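2,3-dihydroxybenzoate-AMP ligase (Bacillus subtilis, PDB 1MDB) belongs to the ANL clan of AMP-binding enzymes, pairing an AMP-binding region with a C-terminal domain, and holds 2,3-dihydroxy-benzoic acid and adenosine monophosphate. Local coordinates at residues T15-N19 with G20-G24; S210-R213 with S214-C218; T49-S52 with Y53-D57. All blocks are in the same frame, centred on the assembly; numbering follows the deposited sequence.

Contact 1: T15-N19 with G20-G24; sequences TYRKN and GCWAG
W22 lays its indole across the last turn of helix 10-18, against the side chains of Y16, over one face, and R17, at its edge. At the root, W22 CB comes within 4.2 Å of R17 CG. Beyond it the pyrrole part of the indole receives Y16 CB over one face, a CH-pi contact of 3.9 Å from Y16 CB to the centroid of the W22 five-membered ring and only 9° off its normal. NE1 is turned to another part of the chain, where it hydrogen-bonds P386 O. On the benzo side, W22 CZ2 meets Y16 CD1 at 3.6 Å; the two aromatic planes are inclined at 52°. W22 CE3 borders the extended chain of R17, 3.6 Å from R17 CG and 3.5 Å from R17 NE, with NE near the indole plane. The first torsion of Y16 (-67°), with CG opposite the carbonyl carbon, carries its ring to the indole so that CD1 can reach CZ2. W8 adds an edge-to-face ring contact to W22. The backbone follows the same fold-back, through a weak hydrogen bond of 3.3 Å from W22 N to Y16 O. G20 makes the reversal possible with its left-handed conformation, and the whole is a glycine-terminated helix C-terminus, where the chain doubles back and sets an apolar residue against the final turn.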
loop_
_atom_site.group_PDB
_atom_site.type_symbol
_atom_site.label_atom_id
_atom_site.label_comp_id
_atom_site.label_asym_id
_atom_site.label_seq_id
_atom_site.Cartn_x
_atom_site.Cartn_y
_atom_site.Cartn_z
ATOM N N THR A 15 -9.408 22.383 -15.135
ATOM C CA THR A 15 -9.483 21.361 -16.171
ATOM C C THR A 15 -10.097 20.089 -15.579
ATOM O O THR A 15 -11.048 19.533 -16.129
ATOM C CB THR A 15 -8.073 21.025 -16.733
ATOM O OG1 THR A 15 -7.422 22.229 -17.167
ATOM C CG2 THR A 15 -8.183 20.064 -17.913
ATOM N N TYR A 16 -9.554 19.653 -14.443
ATOM C CA TYR A 16 -10.008 18.445 -13.752
ATOM C C TYR A 16 -11.450 18.504 -13.265
ATOM O O TYR A 16 -12.180 17.517 -13.356
ATOM C CB TYR A 16 -9.084 18.152 -12.569
ATOM C CG TYR A 16 -7.679 17.762 -12.974
ATOM C CD1 TYR A 16 -6.602 17.968 -12.110
ATOM C CD2 TYR A 16 -7.427 17.179 -14.217
ATOM C CE1 TYR A 16 -5.309 17.603 -12.476
ATOM C CE2 TYR A 16 -6.141 16.810 -14.591
ATOM C CZ TYR A 16 -5.085 17.025 -13.719
ATOM O OH TYR A 16 -3.809 16.668 -14.091
ATOM N N ARG A 17 -11.857 19.654 -12.739
ATOM C CA ARG A 17 -13.220 19.813 -12.246
ATOM C C ARG A 17 -14.183 19.954 -13.419
ATOM O O ARG A 17 -15.380 19.695 -13.286
ATOM C CB ARG A 17 -13.322 21.041 -11.334
ATOM C CG ARG A 17 -12.319 21.035 -10.193
ATOM C CD ARG A 17 -12.576 22.140 -9.177
ATOM N NE ARG A 17 -11.462 22.263 -8.238
ATOM C CZ ARG A 17 -11.521 22.905 -7.075
ATOM N NH1 ARG A 17 -12.647 23.493 -6.688
ATOM N NH2 ARG A 17 -10.448 22.960 -6.295
ATOM N N LYS A 18 -13.648 20.361 -14.568
ATOM C CA LYS A 18 -14.445 20.538 -15.776
ATOM C C LYS A 18 -14.675 19.217 -16.505
ATOM O O LYS A 18 -15.783 18.943 -16.956
ATOM C CB LYS A 18 -13.762 21.541 -16.711
ATOM C CG LYS A 18 -13.754 22.968 -16.178
ATOM C CD LYS A 18 -12.740 23.841 -16.903
ATOM C CE LYS A 18 -12.590 25.196 -16.213
ATOM N NZ LYS A 18 -11.396 25.958 -16.694
ATOM N N ASN A 19 -13.638 18.393 -16.617
ATOM C CA ASN A 19 -13.784 17.110 -17.298
ATOM C C ASN A 19 -14.418 16.071 -16.379
ATOM O O ASN A 19 -14.553 14.906 -16.744
ATOM C CB ASN A 19 -12.430 16.603 -17.808
ATOM C CG ASN A 19 -11.409 16.454 -16.701
ATOM O OD1 ASN A 19 -11.695 15.880 -15.653
ATOM N ND2 ASN A 19 -10.203 16.964 -16.935
ATOM N N GLY A 20 -14.792 16.500 -15.180
ATOM C CA GLY A 20 -15.430 15.600 -14.235
ATOM C C GLY A 20 -14.552 14.677 -13.402
ATOM O O GLY A 20 -15.076 13.853 -12.651
ATOM N N CYS A 21 -13.231 14.789 -13.522
ATOM C CA CYS A 21 -12.348 13.930 -12.734
ATOM C C CYS A 21 -12.621 14.151 -11.252
ATOM O O CYS A 21 -12.737 13.200 -10.485
ATOM C CB CYS A 21 -10.878 14.221 -13.055
ATOM S SG CYS A 21 -10.349 13.624 -14.687
ATOM N N TRP A 22 -12.732 15.414 -10.857
ATOM C CA TRP A 22 -13.013 15.759 -9.471
ATOM C C TRP A 22 -14.527 15.945 -9.360
ATOM O O TRP A 22 -15.073 16.964 -9.781
ATOM C CB TRP A 22 -12.249 17.033 -9.088
ATOM C CG TRP A 22 -10.747 16.841 -9.059
ATOM C CD1 TRP A 22 -10.057 15.678 -9.303
ATOM C CD2 TRP A 22 -9.758 17.828 -8.736
ATOM N NE1 TRP A 22 -8.708 15.885 -9.148
ATOM C CE2 TRP A 22 -8.495 17.193 -8.802
ATOM C CE3 TRP A 22 -9.814 19.188 -8.398
ATOM C CZ2 TRP A 22 -7.298 17.873 -8.543
ATOM C CZ3 TRP A 22 -8.623 19.866 -8.143
ATOM C CH2 TRP A 22 -7.382 19.204 -8.215
ATOM N N ALA A 23 -15.192 14.940 -8.796
ATOM C CA ALA A 23 -16.646 14.929 -8.668
ATOM C C ALA A 23 -17.277 16.013 -7.805
ATOM O O ALA A 23 -18.468 16.296 -7.940
ATOM C CB ALA A 23 -17.102 13.559 -8.195
ATOM N N GLY A 24 -16.498 16.626 -6.923
ATOM C CA GLY A 24 -17.055 17.669 -6.080
ATOM C C GLY A 24 -17.823 17.131 -4.886
ATOM O O GLY A 24 -18.585 17.862 -4.256
#

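Contact 2: S210-R213 with S214-C218; sequences SLKR and SVEVC
R213 and E216, one turn apart on helix 204-218, form a salt bridge in which two guanidinium nitrogens grip a single carboxylate oxygen. The approach is side-on: R213 NH2 reaches E216 OE2 at 2.6 Å and R213 NE reaches the same E216 OE2 at 3.0 Å, the oxygen lying in the guanidinium plane. NE meets OE2 nearly along its C-O bond, NH2 on the anti side and somewhat out of the carboxylate plane, which is turned 64° from the guanidinium. Two bends in the arginine chain, at chi2 (-86°) and chi3 (77°), swing the group along the helix toward its C-terminal end, to E216. NH1 is held elsewhere, by M357 O, so the guanidinium is fixed from two directions. The other oxygen, E216 OE1, faces K212, whose CE is 3.6 Å from it; K212 NZ stays 4.4 Å from E216 OE1, beyond a salt bridge, though the opposite charges probably still attract. On the buried side of the helix, S210 O accepts twice from S214, at 3.1 Å from S214 N and 2.7 Å from S214 OG, the donors arriving from opposite faces of the carbonyl. Packing around the arginine includes V217 CG2, over a face of the guanidinium, 3.7 Å from R213 NH1. L211 rests on L244 of helix 242-248, while K212 and V215 touch Y248 of that helix. Strand 337-339 flanks another part of the surface through Y339, which contacts V217 and C218 and hydrogen-bonds S214 OG.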
loop_
_atom_site.group_PDB
_atom_site.type_symbol
_atom_site.label_atom_id
_atom_site.label_comp_id
_atom_site.label_asym_id
_atom_site.label_seq_id
_atom_site.Cartn_x
_atom_site.Cartn_y
_atom_site.Cartn_z
ATOM N N SER A 210 -9.488 8.608 -7.735
ATOM C CA SER A 210 -8.646 7.411 -7.805
ATOM C C SER A 210 -9.483 6.164 -7.494
ATOM O O SER A 210 -9.240 5.093 -8.054
ATOM C CB SER A 210 -7.473 7.503 -6.820
ATOM O OG SER A 210 -7.845 7.062 -5.523
ATOM N N LEU A 211 -10.463 6.301 -6.597
ATOM C CA LEU A 211 -11.334 5.179 -6.249
ATOM C C LEU A 211 -12.277 4.820 -7.417
ATOM O O LEU A 211 -12.484 3.642 -7.722
ATOM C CB LEU A 211 -12.159 5.519 -4.997
ATOM C CG LEU A 211 -11.390 5.738 -3.685
ATOM C CD1 LEU A 211 -12.357 6.158 -2.578
ATOM C CD2 LEU A 211 -10.659 4.452 -3.293
ATOM N N LYS A 212 -12.837 5.835 -8.069
ATOM C CA LYS A 212 -13.745 5.616 -9.192
ATOM C C LYS A 212 -13.045 4.928 -10.354
ATOM O O LYS A 212 -13.618 4.054 -10.998
ATOM C CB LYS A 212 -14.333 6.942 -9.687
ATOM C CG LYS A 212 -15.579 6.757 -10.555
ATOM C CD LYS A 212 -15.952 8.020 -11.322
ATOM C CE LYS A 212 -15.016 8.239 -12.497
ATOM N NZ LYS A 212 -15.379 9.444 -13.305
ATOM N N ARG A 213 -11.811 5.326 -10.640
ATOM C CA ARG A 213 -11.076 4.704 -11.734
ATOM C C ARG A 213 -10.701 3.266 -11.382
ATOM O O ARG A 213 -10.801 2.374 -12.223
ATOM C CB ARG A 213 -9.824 5.515 -12.068
ATOM C CG ARG A 213 -10.048 6.630 -13.079
ATOM C CD ARG A 213 -9.924 6.124 -14.523
ATOM N NE ARG A 213 -11.099 5.392 -14.989
ATOM C CZ ARG A 213 -11.069 4.475 -15.953
ATOM N NH1 ARG A 213 -9.923 4.173 -16.547
ATOM N NH2 ARG A 213 -12.185 3.859 -16.327
ATOM N N SER A 214 -10.282 3.038 -10.139
ATOM C CA SER A 214 -9.915 1.691 -9.707
ATOM C C SER A 214 -11.136 0.780 -9.787
ATOM O O SER A 214 -11.022 -0.383 -10.142
ATOM C CB SER A 214 -9.381 1.714 -8.271
ATOM O OG SER A 214 -8.231 2.539 -8.168
ATOM N N VAL A 215 -12.302 1.311 -9.434
ATOM C CA VAL A 215 -13.538 0.544 -9.492
ATOM C C VAL A 215 -13.819 0.114 -10.941
ATOM O O VAL A 215 -14.075 -1.063 -11.227
ATOM C CB VAL A 215 -14.734 1.377 -8.964
ATOM C CG1 VAL A 215 -16.045 0.750 -9.420
ATOM C CG2 VAL A 215 -14.695 1.438 -7.436
ATOM N N GLU A 216 -13.764 1.076 -11.848
ATOM C CA GLU A 216 -14.005 0.798 -13.256
ATOM C C GLU A 216 -12.956 -0.157 -13.826
ATOM O O GLU A 216 -13.302 -1.168 -14.435
ATOM C CB GLU A 216 -14.028 2.109 -14.038
ATOM C CG GLU A 216 -15.204 2.998 -13.660
ATOM C CD GLU A 216 -15.078 4.403 -14.201
ATOM O OE1 GLU A 216 -16.041 5.182 -14.058
ATOM O OE2 GLU A 216 -14.014 4.736 -14.763
ATOM N N VAL A 217 -11.678 0.142 -13.610
ATOM C CA VAL A 217 -10.612 -0.727 -14.112
ATOM C C VAL A 217 -10.639 -2.130 -13.497
ATOM O O VAL A 217 -10.232 -3.091 -14.137
ATOM C CB VAL A 217 -9.208 -0.125 -13.852
ATOM C CG1 VAL A 217 -8.131 -1.086 -14.336
ATOM C CG2 VAL A 217 -9.068 1.199 -14.562
ATOM N N CYS A 218 -11.122 -2.253 -12.264
ATOM C CA CYS A 218 -11.151 -3.553 -11.600
ATOM C C CYS A 218 -12.514 -4.267 -11.624
ATOM O O CYS A 218 -12.678 -5.333 -11.034
ATOM C CB CYS A 218 -10.650 -3.400 -10.154
ATOM S SG CYS A 218 -8.912 -2.834 -10.035
#

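Contact 3: T49-S52 with Y53-D57; sequences THWS and YRELD
Two first torsions set the contact of S52 and E55 with their neighbours: that of S52 directs OG to E55 N, and that of E55 sends its side chain to W51. In S52, OG sits between the backbone N and the carbonyl carbon (chi1 59°), which turns the hydroxyl back over the opening turn of the helix; in E55, CG stands opposite the backbone N (chi1 163°), and a further bend at chi2 sends the carboxylate toward W51. S52 OG accepts from E55 N at 3.1 Å, and S52 O takes the first regular helical bond from L56 N at 3.0 Å. The serine thus serves as the N-cap of helix 53-70, satisfying an amide of the first turn that has no preceding helical carbonyl. The E55 side chain does not return to S52 N, so this is an N-cap without the reciprocal bond of a capping box. Instead E55 lies over the indole of W51: E55 CG is 4.0 Å from the centroid of the W51 five-membered ring, a CH-pi contact, and E55 OE2 is 3.7 Å from W51 NE1, above the ring face. OE2 also has a long, weak ion pair with R59 NH1. Carboxylate and indole are nearly parallel, with planes 16° apart. L56 CD1 adds a looser apolar contact of 4.2 Å with W51 CE3. Strand and helix segments meet at close to a right angle, with the strand at an outer position of the mixed sheet, paired antiparallel with strand 42-46. Y53 turns away from the contact, its OH bonded to G251 O and its ring edge-to-face with Y38.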
loop_
_atom_site.group_PDB
_atom_site.type_symbol
_atom_site.label_atom_id
_atom_site.label_comp_id
_atom_site.label_asym_id
_atom_site.label_seq_id
_atom_site.Cartn_x
_atom_site.Cartn_y
_atom_site.Cartn_z
ATOM N N THR A 49 -19.593 -10.872 12.836
ATOM C CA THR A 49 -20.284 -9.586 12.817
ATOM C C THR A 49 -20.394 -9.014 11.409
ATOM O O THR A 49 -19.588 -9.331 10.535
ATOM C CB THR A 49 -19.568 -8.556 13.705
ATOM O OG1 THR A 49 -18.325 -8.172 13.099
ATOM C CG2 THR A 49 -19.289 -9.153 15.072
ATOM N N HIS A 50 -21.397 -8.165 11.203
ATOM C CA HIS A 50 -21.650 -7.533 9.912
ATOM C C HIS A 50 -22.149 -6.108 10.154
ATOM O O HIS A 50 -22.741 -5.825 11.196
ATOM C CB HIS A 50 -22.725 -8.310 9.145
ATOM C CG HIS A 50 -22.412 -9.764 8.955
ATOM N ND1 HIS A 50 -21.512 -10.218 8.013
ATOM C CD2 HIS A 50 -22.881 -10.867 9.587
ATOM C CE1 HIS A 50 -21.442 -11.537 8.073
ATOM N NE2 HIS A 50 -22.262 -11.955 9.019
ATOM N N TRP A 51 -21.907 -5.215 9.197
ATOM C CA TRP A 51 -22.350 -3.824 9.293
ATOM C C TRP A 51 -22.948 -3.410 7.962
ATOM O O TRP A 51 -22.289 -3.493 6.924
ATOM C CB TRP A 51 -21.181 -2.875 9.612
ATOM C CG TRP A 51 -20.860 -2.704 11.063
ATOM C CD1 TRP A 51 -21.381 -3.406 12.106
ATOM C CD2 TRP A 51 -19.900 -1.795 11.628
ATOM N NE1 TRP A 51 -20.807 -3.001 13.284
ATOM C CE2 TRP A 51 -19.895 -2.012 13.021
ATOM C CE3 TRP A 51 -19.044 -0.823 11.090
ATOM C CZ2 TRP A 51 -19.062 -1.293 13.892
ATOM C CZ3 TRP A 51 -18.214 -0.108 11.952
ATOM C CH2 TRP A 51 -18.231 -0.349 13.340
ATOM N N SER A 52 -24.196 -2.967 7.988
ATOM C CA SER A 52 -24.862 -2.521 6.777
ATOM C C SER A 52 -24.359 -1.123 6.467
ATOM O O SER A 52 -23.764 -0.474 7.324
ATOM C CB SER A 52 -26.370 -2.460 7.002
ATOM O OG SER A 52 -26.665 -1.570 8.065
ATOM N N TYR A 53 -24.612 -0.658 5.250
ATOM C CA TYR A 53 -24.193 0.672 4.845
ATOM C C TYR A 53 -24.867 1.735 5.702
ATOM O O TYR A 53 -24.245 2.737 6.060
ATOM C CB TYR A 53 -24.522 0.915 3.369
ATOM C CG TYR A 53 -23.494 0.360 2.396
ATOM C CD1 TYR A 53 -23.471 -0.992 2.063
ATOM C CD2 TYR A 53 -22.536 1.195 1.815
ATOM C CE1 TYR A 53 -22.519 -1.503 1.173
ATOM C CE2 TYR A 53 -21.575 0.694 0.922
ATOM C CZ TYR A 53 -21.574 -0.653 0.609
ATOM O OH TYR A 53 -20.620 -1.156 -0.247
ATOM N N ARG A 54 -26.138 1.513 6.036
ATOM C CA ARG A 54 -26.884 2.466 6.864
ATOM C C ARG A 54 -26.243 2.495 8.248
ATOM O O ARG A 54 -26.060 3.554 8.851
ATOM C CB ARG A 54 -28.347 2.035 6.990
ATOM C CG ARG A 54 -29.291 3.150 7.431
ATOM C CD ARG A 54 -29.772 3.982 6.240
ATOM N NE ARG A 54 -30.497 3.153 5.275
ATOM C CZ ARG A 54 -31.073 3.612 4.166
ATOM N NH1 ARG A 54 -31.012 4.905 3.869
ATOM N NH2 ARG A 54 -31.709 2.778 3.352
ATOM N N GLU A 55 -25.907 1.309 8.739
ATOM C CA GLU A 55 -25.270 1.146 10.038
ATOM C C GLU A 55 -24.003 2.002 10.142
ATOM O O GLU A 55 -23.860 2.809 11.063
ATOM C CB GLU A 55 -24.932 -0.329 10.242
ATOM C CG GLU A 55 -23.928 -0.622 11.336
ATOM C CD GLU A 55 -24.556 -1.248 12.560
ATOM O OE1 GLU A 55 -25.633 -1.865 12.424
ATOM O OE2 GLU A 55 -23.963 -1.139 13.656
ATOM N N LEU A 56 -23.086 1.814 9.195
ATOM C CA LEU A 56 -21.838 2.565 9.173
ATOM C C LEU A 56 -22.142 4.061 9.114
ATOM O O LEU A 56 -21.512 4.863 9.803
ATOM C CB LEU A 56 -21.003 2.146 7.958
ATOM C CG LEU A 56 -19.677 2.877 7.724
ATOM C CD1 LEU A 56 -18.780 2.757 8.952
ATOM C CD2 LEU A 56 -18.990 2.280 6.497
ATOM N N ASP A 57 -23.119 4.420 8.285
ATOM C CA ASP A 57 -23.540 5.808 8.124
ATOM C C ASP A 57 -23.941 6.388 9.485
ATOM O O ASP A 57 -23.462 7.456 9.891
ATOM C CB ASP A 57 -24.734 5.871 7.164
ATOM C CG ASP A 57 -25.083 7.289 6.745
ATOM O OD1 ASP A 57 -26.278 7.639 6.774
ATOM O OD2 ASP A 57 -24.171 8.051 6.372
#

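In the fold
Contact 2 lies near the bound ligands: the side chain of S214 is about 7 Å from 2,3-dihydroxy-benzoic acid, and that of S210 about 12 Å from adenosine monophosphate. Contact 1 lies on the same side of the chain's centre, about 15 Å away between centres, with nearest atoms about 4 Å apart. The helix 204-218 links the two, since C21 touches Y209 and W22 touches D205 and D206 on it. Contact 3 is remote, its centre about 23 Å from that of contact 2 and about 30 Å from that of contact 1. Its strand 49-52 nevertheless belongs to the same mixed sheet as strand 337-339, where V337 lines the 2,3-dihydroxy-benzoic acid pocket.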